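Local coordinates for PHOX (Pseudomonas fluorescens, PDB 4A9V), which probably hydrolyses phosphate monoesters as an alkaline phosphatase, using a complex iron-calcium cofactor held in a beta-propeller, at residues Ile24-Pro27 / Lys31-Val34. Sequence-based numbering, arbitrary orientation. Where two conformers were deposited one is given.
Sequences ISLP and KSSV
Leu26 reaches across to the backbone of Lys31 and Ser32 near the start of strand 30-37, beside the blade where the beta-propeller closes its ring. Strand 30-37 comes from the N-terminal part of the chain, yet it forms one edge of a four-stranded antiparallel blade whose other three strands come from the C-terminal part, the molecular "Velcro" of the fold. The preceding loop, 24-27, is tied by a backbone hydrogen bond between Ser25 and Val526 to strand 521-526 of another sheet.

No hydrogen bond links the two segments; the contact is made by van der Waals touches alone. With chi2 at 160°, Leu26 is extended so that CD1 forms its leading tip. This methyl sits squarely over the face of the peptide joining Lys31 and Ser32, with CD1 3.8 Å from Lys31 C, and lies 4.0 Å from Ser32 CB. Ile576 of strand 572-578 touches both Leu26 and Ser32. The lysine side chain leaves in another direction, its NZ hydrogen-bonded to Thr577 OG1.

At the other end, Ser32 tucks OG between its own backbone N and carbonyl carbon (chi1 67°), turning the hydroxyl toward the branch point of Ile24. There the oxygen meets only carbon across the contact: Ser32 OG lies 3.9 Å from Ile24 CB and 4.0 Å from Ile24 CG2.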
loop_
_atom_site.group_PDB
_atom_site.type_symbol
_atom_site.label_atom_id
_atom_site.label_comp_id
_atom_site.label_asym_id
_atom_site.label_seq_id
_atom_site.Cartn_x
_atom_site.Cartn_y
_atom_site.Cartn_z
ATOM N N ILE A 24 -1.766 10.588 19.577
ATOM C CA ILE A 24 -0.465 10.030 19.226
ATOM C C ILE A 24 0.404 9.945 20.479
ATOM O O ILE A 24 0.580 10.929 21.183
ATOM C CB ILE A 24 0.257 10.945 18.210
ATOM C CG1 ILE A 24 -0.548 11.086 16.917
ATOM C CG2 ILE A 24 1.662 10.434 17.940
ATOM C CD1 ILE A 24 -0.486 9.876 16.022
ATOM N N SER A 25 0.962 8.772 20.734
ATOM C CA SER A 25 1.938 8.579 21.795
ATOM C C SER A 25 3.296 8.285 21.177
ATOM O O SER A 25 3.384 7.490 20.237
ATOM C CB SER A 25 1.508 7.402 22.681
ATOM O OG SER A 25 0.206 7.607 23.203
ATOM N N LEU A 26 4.345 8.875 21.749
ATOM C CA LEU A 26 5.704 8.782 21.215
ATOM C C LEU A 26 6.679 8.591 22.376
ATOM O O LEU A 26 6.303 8.774 23.530
ATOM C CB LEU A 26 6.050 10.057 20.451
ATOM C CG LEU A 26 5.357 10.210 19.103
ATOM C CD1 LEU A 26 5.360 11.668 18.674
ATOM C CD2 LEU A 26 6.014 9.339 18.044
ATOM N N PRO A 27 7.962 8.353 22.077
ATOM C CA PRO A 27 8.936 8.305 23.158
ATOM C C PRO A 27 9.245 9.695 23.684
ATOM O O PRO A 27 8.940 10.700 23.039
ATOM C CB PRO A 27 10.179 7.665 22.501
ATOM C CG PRO A 27 9.712 7.138 21.175
ATOM C CD PRO A 27 8.582 8.042 20.781
ATOM N N LYS A 31 7.953 14.798 19.236
ATOM C CA LYS A 31 6.713 15.538 19.098
ATOM C C LYS A 31 6.096 15.280 17.735
ATOM O O LYS A 31 6.744 14.744 16.832
ATOM C CB LYS A 31 6.936 17.037 19.302
ATOM C CG LYS A 31 7.971 17.654 18.385
ATOM C CD LYS A 31 8.260 19.098 18.774
ATOM C CE LYS A 31 9.495 19.630 18.067
ATOM N NZ LYS A 31 9.325 19.680 16.584
ATOM N N SER A 32 4.807 15.575 17.635
ATOM C CA SER A 32 4.056 15.372 16.407
ATOM C C SER A 32 3.220 16.596 16.085
ATOM O O SER A 32 2.826 17.348 16.975
ATOM C CB SER A 32 3.150 14.143 16.510
ATOM O OG SER A 32 2.120 14.328 17.460
ATOM N N SER A 33 3.035 16.814 14.789
ATOM C CA SER A 33 2.213 17.898 14.270
ATOM C C SER A 33 1.423 17.360 13.081
ATOM O O SER A 33 1.926 16.532 12.335
ATOM C CB SER A 33 3.115 19.051 13.813
ATOM O OG SER A 33 2.367 20.229 13.574
ATOM N N VAL A 34 0.227 17.890 12.856
ATOM C CA VAL A 34 -0.526 17.558 11.654
ATOM C C VAL A 34 0.038 18.316 10.463
ATOM O O VAL A 34 0.086 19.543 10.469
ATOM C CB VAL A 34 -2.012 17.913 11.811
ATOM C CG1 VAL A 34 -2.745 17.705 10.498
ATOM C CG2 VAL A 34 -2.649 17.088 12.921
#